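Local structure of alanine racemase (Actinobacillus succinogenes, 3C3K) at residues 12-17 and 55-60; 46-51 and 71-76; 113-118 and 269-274. The protein is of unknown function in detail but has the two-lobed fold of periplasmic binding proteins, as in the ligand-binding part of LacI-type transcription regulators. One frame throughout, in Å; residues are numbered along the deposited sequence.

Contact 1: residues 12-17 and 55-60; sequences LVMVSN and SCLTLL
Leu12 reaches from its strand into an apolar corner made by Cys56, Leu57 and Leu59. Its CB points toward 55-60; CG lies opposite the backbone N (chi1 175°), which directs the isobutyl end at the helical segment, and chi2 then sends CD1 to Leu59 and CD2 to Cys56 and Leu57. CD1 comes within 4.3 Å of Leu59 CD1. CD2 is the busier branch: it lies 3.7 Å from Cys56 O and also touches the sulfur of Cys56 and the CD2 methyl of Leu57. A branched leucine suits this place because one side chain can serve three neighbours.

Met14, two residues on and therefore on the same face of the strand, extends the patch. Its CG is 3.8 Å from Cys56 SG. The thioether SD beyond it meets Leu57 CD2 at 4.0 Å, the methionine and leucine chains crossing nearly at right angles. The small thiol of Cys56 thus lies against both strand residues. No hydrogen bond joins the two segments.

Strand 9-15 is held between its parallel neighbours 39-45 and 68-70, and Met14 and Leu57 both also touch Val68. Helix 21-35 packs on Val13 and Val15, while Leu42 and Met64 of the second subunit pack on Cys56 and Leu59, respectively, which brings this edge of the sheet's helical layer into the dimer interface.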
# COMPACT_ATOMS: atom_id res chain seq x y z
N LEU B 12 -1.83 -19.60 2.15
CA LEU B 12 -2.33 -18.50 2.98
C LEU B 12 -1.20 -17.56 3.45
O LEU B 12 -0.23 -18.00 4.11
CB LEU B 12 -3.10 -19.05 4.21
CG LEU B 12 -3.61 -18.05 5.25
CD1 LEU B 12 -4.62 -17.05 4.64
CD2 LEU B 12 -4.28 -18.76 6.35
N VAL B 13 -1.32 -16.26 3.13
CA VAL B 13 -0.47 -15.26 3.79
C VAL B 13 -1.26 -14.46 4.81
O VAL B 13 -2.27 -13.87 4.48
CB VAL B 13 0.18 -14.34 2.76
CG1 VAL B 13 1.25 -13.45 3.39
CG2 VAL B 13 0.78 -15.17 1.59
N MET B 14 -0.78 -14.44 6.06
CA MET B 14 -1.37 -13.64 7.13
C MET B 14 -0.55 -12.37 7.22
O MET B 14 0.58 -12.39 7.74
CB MET B 14 -1.33 -14.43 8.45
CG MET B 14 -2.48 -15.49 8.61
SD MET B 14 -2.43 -16.66 10.05
CE MET B 14 -0.81 -16.64 10.34
N VAL B 15 -1.11 -11.27 6.74
CA VAL B 15 -0.42 -10.00 6.57
C VAL B 15 -0.61 -9.12 7.81
O VAL B 15 -1.72 -9.03 8.37
CB VAL B 15 -1.04 -9.31 5.35
CG1 VAL B 15 -0.49 -7.92 5.14
CG2 VAL B 15 -0.72 -10.16 4.12
N SER B 16 0.47 -8.48 8.25
CA SER B 16 0.35 -7.62 9.42
C SER B 16 -0.41 -6.31 9.14
O SER B 16 -1.14 -5.84 9.97
CB SER B 16 1.74 -7.34 10.00
OG SER B 16 2.54 -6.83 8.97
N ASN B 17 -0.25 -5.73 7.97
CA ASN B 17 -1.10 -4.55 7.61
C ASN B 17 -1.04 -4.34 6.12
O ASN B 17 -0.03 -3.98 5.53
CB ASN B 17 -0.62 -3.27 8.37
CG ASN B 17 -1.48 -2.05 8.09
OD1 ASN B 17 -2.22 -1.99 7.12
ND2 ASN B 17 -1.35 -1.03 8.96
N SER B 55 -9.74 -17.46 12.47
CA SER B 55 -10.76 -17.64 11.46
C SER B 55 -10.17 -18.01 10.11
O SER B 55 -10.61 -18.93 9.44
CB SER B 55 -11.67 -16.39 11.46
OG SER B 55 -12.16 -16.13 10.18
N CYS B 56 -9.11 -17.33 9.69
CA CYS B 56 -8.63 -17.59 8.34
C CYS B 56 -7.95 -18.94 8.36
O CYS B 56 -7.81 -19.56 7.32
CB CYS B 56 -7.75 -16.46 7.79
SG CYS B 56 -6.20 -16.33 8.63
N LEU B 57 -7.54 -19.40 9.54
CA LEU B 57 -6.86 -20.71 9.63
C LEU B 57 -7.78 -21.93 9.45
O LEU B 57 -7.29 -23.03 9.26
CB LEU B 57 -5.91 -20.83 10.87
CG LEU B 57 -4.60 -20.03 10.84
CD1 LEU B 57 -3.95 -20.06 12.20
CD2 LEU B 57 -3.59 -20.46 9.77
N THR B 58 -9.10 -21.72 9.44
CA THR B 58 -10.01 -22.79 9.03
C THR B 58 -9.75 -23.24 7.56
O THR B 58 -10.11 -24.35 7.20
CB THR B 58 -11.48 -22.43 9.17
OG1 THR B 58 -11.75 -21.31 8.37
CG2 THR B 58 -11.83 -22.01 10.60
N LEU B 59 -9.09 -22.42 6.74
CA LEU B 59 -8.73 -22.86 5.41
C LEU B 59 -7.76 -24.04 5.41
O LEU B 59 -7.77 -24.85 4.47
CB LEU B 59 -8.12 -21.70 4.61
CG LEU B 59 -9.04 -20.49 4.40
CD1 LEU B 59 -8.24 -19.32 3.97
CD2 LEU B 59 -10.07 -20.86 3.37
N LEU B 60 -6.90 -24.11 6.43
CA LEU B 60 -5.91 -25.16 6.54
C LEU B 60 -6.63 -26.43 6.89
O LEU B 60 -6.53 -27.42 6.16
CB LEU B 60 -4.86 -24.86 7.62
CG LEU B 60 -3.42 -24.46 7.31
CD1 LEU B 60 -2.63 -24.61 8.58
CD2 LEU B 60 -2.77 -25.29 6.17

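Contact 2: residues 46-51 and 71-76; sequences TESDLA and MDALSE
Ser48 OG is gripped from two sequence-distant places: Ala73 N donates to it across the contact at 2.9 Å, almost straight at 172°, and Tyr136 OH is hydrogen-bonded to it as well. The hydroxyl is set there by a chi1 of -53°, which turns OG opposite the carbonyl carbon and close to the backbone N. A serine fits because its short arm can reach the main-chain N-H of the adjoining loop. Ser48 N in turn makes a weak bond to Asp72 OD1, 3.2 Å long and bent to 146°, so backbone and side chain of one residue hold consecutive residues of the other loop. Thr46 OG1, which is hydrogen-bonded to Val15 O, also lies 3.0 Å from both Asp72 OD1 and Asp72 OD2.

Both loops leave the carboxyl ends of parallel strands, 39-45 and 68-70, the edge where proteins of this Rossmann-like, two-lobed fold usually form their cleft; Tyr136, just ahead of helix 137-152, reaches them from the other lobe.

On its other oxygen, Asp72 OD2 lies only 2.5 Å from Glu76 OE1, and one of the two acids probably holds a proton between them. Glu76 OE2 is bonded to Ser53 OG and accepts from a water at 2.7 Å, and that water also donates weakly to Ser48 O. Glu76 and Leu50 lie alongside each other, pointing opposite ways, with Glu76 CG 4.1 Å from Leu50 CD1. Asp49, the N-cap of helix 50-56, accepts from Ala51 N through OD1 at 3.0 Å.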
# COMPACT_ATOMS: atom_id res chain seq x y z
N THR B 46 -4.67 -9.81 8.85
CA THR B 46 -4.94 -10.30 10.23
C THR B 46 -4.60 -9.22 11.24
O THR B 46 -5.24 -9.07 12.28
CB THR B 46 -4.15 -11.64 10.53
OG1 THR B 46 -2.81 -11.53 10.04
CG2 THR B 46 -4.76 -12.80 9.81
N GLU B 47 -3.55 -8.46 10.94
CA GLU B 47 -3.08 -7.40 11.88
C GLU B 47 -2.89 -7.86 13.31
O GLU B 47 -3.30 -7.14 14.28
CB GLU B 47 -4.07 -6.24 11.89
CG GLU B 47 -4.37 -5.73 10.51
CD GLU B 47 -5.19 -4.44 10.54
OE1 GLU B 47 -6.43 -4.46 10.43
OE2 GLU B 47 -4.57 -3.38 10.66
N SER B 48 -2.35 -9.07 13.46
CA SER B 48 -2.14 -9.67 14.75
C SER B 48 -3.33 -9.64 15.67
O SER B 48 -3.22 -9.45 16.89
CB SER B 48 -0.91 -9.05 15.41
OG SER B 48 0.18 -9.13 14.50
N ASP B 49 -4.50 -9.79 15.06
CA ASP B 49 -5.78 -9.91 15.72
C ASP B 49 -6.09 -11.38 15.74
O ASP B 49 -6.24 -12.02 14.67
CB ASP B 49 -6.82 -9.18 14.88
CG ASP B 49 -8.20 -9.26 15.45
OD1 ASP B 49 -8.53 -10.28 16.11
OD2 ASP B 49 -8.97 -8.30 15.25
N LEU B 50 -6.16 -11.92 16.95
CA LEU B 50 -6.19 -13.37 17.13
C LEU B 50 -7.45 -13.98 16.57
O LEU B 50 -7.41 -15.10 16.02
CB LEU B 50 -6.06 -13.72 18.59
CG LEU B 50 -5.90 -15.18 18.94
CD1 LEU B 50 -4.65 -15.73 18.32
CD2 LEU B 50 -5.81 -15.25 20.50
N ALA B 51 -8.55 -13.22 16.66
CA ALA B 51 -9.82 -13.72 16.17
C ALA B 51 -9.76 -13.83 14.66
O ALA B 51 -10.22 -14.82 14.10
CB ALA B 51 -10.96 -12.84 16.61
N MET B 71 3.14 -12.77 8.84
CA MET B 71 3.90 -11.62 9.12
C MET B 71 3.37 -11.04 10.48
O MET B 71 3.80 -9.97 10.89
CB MET B 71 3.77 -10.58 7.99
CG MET B 71 3.95 -11.10 6.47
SD MET B 71 3.67 -9.67 5.30
CE MET B 71 5.12 -8.87 5.68
N ASP B 72 2.55 -11.80 11.22
CA ASP B 72 2.07 -11.29 12.53
C ASP B 72 3.08 -11.26 13.66
O ASP B 72 4.18 -11.87 13.57
CB ASP B 72 0.88 -12.12 12.99
CG ASP B 72 -0.42 -11.74 12.28
OD1 ASP B 72 -0.42 -10.74 11.59
OD2 ASP B 72 -1.45 -12.41 12.54
N ALA B 73 2.70 -10.58 14.75
CA ALA B 73 3.55 -10.51 15.94
C ALA B 73 3.97 -11.91 16.38
O ALA B 73 3.15 -12.88 16.37
CB ALA B 73 2.83 -9.76 17.11
N LEU B 74 5.25 -12.02 16.74
CA LEU B 74 5.90 -13.26 17.16
C LEU B 74 5.15 -13.94 18.25
O LEU B 74 5.06 -15.15 18.26
CB LEU B 74 7.32 -12.94 17.69
CG LEU B 74 8.26 -14.08 18.05
CD1 LEU B 74 8.62 -14.77 16.77
CD2 LEU B 74 9.47 -13.48 18.72
N SER B 75 4.54 -13.17 19.17
CA SER B 75 3.85 -13.76 20.29
C SER B 75 2.50 -14.49 19.97
O SER B 75 1.86 -15.16 20.86
CB SER B 75 3.53 -12.64 21.26
OG SER B 75 2.61 -11.76 20.68
N GLU B 76 2.09 -14.37 18.72
CA GLU B 76 0.91 -15.06 18.23
C GLU B 76 1.25 -16.51 17.92
O GLU B 76 0.36 -17.33 17.87
CB GLU B 76 0.40 -14.38 16.95
CG GLU B 76 -1.08 -14.73 16.63
CD GLU B 76 -1.63 -14.00 15.43
OE1 GLU B 76 -1.01 -14.09 14.32
OE2 GLU B 76 -2.73 -13.41 15.60
O HOH W 1 -2.72 -12.46 18.09

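Contact 3: residues 113-118 and 269-274; sequences EYVVDQ and WKFVRR
Helix 113-118 runs over strand 270-272 with their short axes 10.1 Å apart at closest and 36° from parallel. Between them Tyr114, Trp269 and Phe271 form an aromatic cluster of two offset edge-to-face pairs. Flat rings suit this because they offer both faces and edges: the edge of Trp269 points at one face of Tyr114, CH2 coming 3.4 Å from Tyr114 CG, planes at 60°, while Tyr114 turns its own edge to the face of Phe271, Tyr114 CE1 lying 3.6 Å from Phe271 CB.

Phe271 also meets two aliphatic groups: Gln118 CG lies over a face as a CH-pi contact, 4.1 Å from the ring centroid, while Val115 CG2 sits at the edge, 4.0 Å from Phe271 CE1. Gln118 suits this border, its methylenes covering the ring while its amide serves polar partners. A bend at chi2 (-38°) brings NE2 back over the centre of the Tyr114 ring, where it also bonds weakly to Tyr114 O. OE1 takes a weak bond, 3.4 Å, from Arg273 NH1 at the guanidinium edge.

The strand pairs with 234-236 as an antiparallel ribbon beyond strand 264-266 of the other lobe, consistent with the interlobe crossings of the periplasmic-binding-protein fold.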
# COMPACT_ATOMS: atom_id res chain seq x y z
N GLU B 113 20.90 -0.02 15.95
CA GLU B 113 22.07 0.52 16.63
C GLU B 113 22.96 1.24 15.63
O GLU B 113 23.54 2.22 15.98
CB GLU B 113 22.89 -0.57 17.38
CG GLU B 113 22.10 -1.29 18.44
CD GLU B 113 22.92 -2.34 19.16
OE1 GLU B 113 23.70 -3.07 18.51
OE2 GLU B 113 22.74 -2.47 20.37
N TYR B 114 23.10 0.68 14.43
CA TYR B 114 23.84 1.28 13.31
C TYR B 114 23.29 2.63 12.92
O TYR B 114 24.03 3.52 12.65
CB TYR B 114 23.76 0.42 12.04
CG TYR B 114 24.76 0.85 10.98
CD1 TYR B 114 24.42 1.78 10.01
CD2 TYR B 114 26.05 0.32 10.96
CE1 TYR B 114 25.35 2.17 9.01
CE2 TYR B 114 27.00 0.69 9.99
CZ TYR B 114 26.65 1.64 9.03
OH TYR B 114 27.58 1.97 8.08
N VAL B 115 21.97 2.75 12.85
CA VAL B 115 21.27 4.06 12.68
C VAL B 115 21.70 5.09 13.70
O VAL B 115 22.15 6.17 13.35
CB VAL B 115 19.76 3.89 12.65
CG1 VAL B 115 19.08 5.30 12.75
CG2 VAL B 115 19.36 3.10 11.33
N VAL B 116 21.61 4.74 14.98
CA VAL B 116 22.08 5.62 16.04
C VAL B 116 23.58 5.93 15.93
O VAL B 116 23.98 7.08 16.06
CB VAL B 116 21.77 5.06 17.42
CG1 VAL B 116 22.36 5.95 18.51
CG2 VAL B 116 20.27 4.94 17.58
N ASP B 117 24.40 4.93 15.66
CA ASP B 117 25.82 5.25 15.54
C ASP B 117 26.07 6.27 14.44
O ASP B 117 26.91 7.12 14.61
CB ASP B 117 26.68 4.02 15.26
CG ASP B 117 26.73 3.08 16.40
OD1 ASP B 117 26.33 3.42 17.54
OD2 ASP B 117 27.19 1.96 16.15
N GLN B 118 25.35 6.17 13.30
CA GLN B 118 25.58 7.09 12.18
C GLN B 118 25.12 8.50 12.52
O GLN B 118 25.82 9.45 12.26
CB GLN B 118 24.86 6.65 10.91
CG GLN B 118 25.30 5.31 10.38
CD GLN B 118 26.75 5.08 10.53
OE1 GLN B 118 27.56 5.76 9.89
NE2 GLN B 118 27.12 4.09 11.34
N TRP B 269 20.42 -6.07 5.62
CA TRP B 269 19.85 -4.73 5.46
C TRP B 269 20.93 -3.78 5.00
O TRP B 269 22.10 -4.04 5.22
CB TRP B 269 19.29 -4.25 6.79
CG TRP B 269 20.30 -4.32 7.89
CD1 TRP B 269 20.49 -5.37 8.75
CD2 TRP B 269 21.27 -3.32 8.24
NE1 TRP B 269 21.53 -5.09 9.61
CE2 TRP B 269 22.01 -3.83 9.32
CE3 TRP B 269 21.57 -2.04 7.73
CZ2 TRP B 269 23.06 -3.11 9.91
CZ3 TRP B 269 22.63 -1.31 8.31
CH2 TRP B 269 23.38 -1.86 9.37
N LYS B 270 20.55 -2.65 4.41
CA LYS B 270 21.52 -1.66 4.02
C LYS B 270 21.09 -0.30 4.54
O LYS B 270 19.92 0.07 4.45
CB LYS B 270 21.71 -1.65 2.47
CG LYS B 270 22.93 -0.84 2.03
CD LYS B 270 23.14 -0.65 0.48
CE LYS B 270 24.68 -0.38 0.11
NZ LYS B 270 25.14 -1.25 -1.13
N PHE B 271 22.04 0.47 5.05
CA PHE B 271 21.75 1.84 5.47
C PHE B 271 21.94 2.65 4.26
O PHE B 271 23.02 2.67 3.74
CB PHE B 271 22.74 2.30 6.48
CG PHE B 271 22.49 3.65 7.00
CD1 PHE B 271 21.51 3.86 7.98
CD2 PHE B 271 23.28 4.72 6.59
CE1 PHE B 271 21.34 5.09 8.53
CE2 PHE B 271 23.11 5.98 7.14
CZ PHE B 271 22.14 6.17 8.10
N VAL B 272 20.88 3.26 3.79
CA VAL B 272 20.92 4.03 2.53
C VAL B 272 20.82 5.53 2.87
O VAL B 272 19.82 6.00 3.37
CB VAL B 272 19.79 3.59 1.58
CG1 VAL B 272 19.66 4.53 0.47
CG2 VAL B 272 20.04 2.13 1.09
N ARG B 273 21.92 6.24 2.63
CA ARG B 273 22.07 7.66 2.99
C ARG B 273 21.46 8.57 1.97
O ARG B 273 21.87 8.56 0.79
CB ARG B 273 23.53 8.03 3.10
CG ARG B 273 24.33 7.01 3.84
CD ARG B 273 25.84 7.05 3.48
NE ARG B 273 26.54 6.20 4.43
CZ ARG B 273 26.72 6.53 5.71
NH1 ARG B 273 27.33 5.69 6.52
NH2 ARG B 273 26.27 7.71 6.17
N ARG B 274 20.49 9.38 2.42
CA ARG B 274 19.99 10.40 1.54
C ARG B 274 20.13 11.80 2.15
O ARG B 274 20.86 11.98 3.12
CB ARG B 274 18.56 10.09 1.12
CG ARG B 274 18.47 8.67 0.54
CD ARG B 274 17.19 8.46 -0.24
NE ARG B 274 17.20 7.18 -0.95
CZ ARG B 274 16.46 6.14 -0.63
NH1 ARG B 274 15.61 6.20 0.42
NH2 ARG B 274 16.52 5.04 -1.38

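Contact 1 is fully buried and apolar, contact 2 partly buried and rich in oxygens, and contact 3 a surface patch of rings and long polar chains. The first two adjoin, with centres 10 Å apart: both draw on helix 50-56, their segments alternate along the chain, and Met14 O to Met71 N and Val15 O to Thr46 N are probable hydrogen bonds between them. Together they trace one lobe from the flank of its sheet to the strand ends, hydrophobic contacts giving way to polar ones. Contact 3 lies on the opposite side of the chain's centre from these two, its nearest atoms about 15 Å from contact 2, and, unlike the others, meets no second subunit.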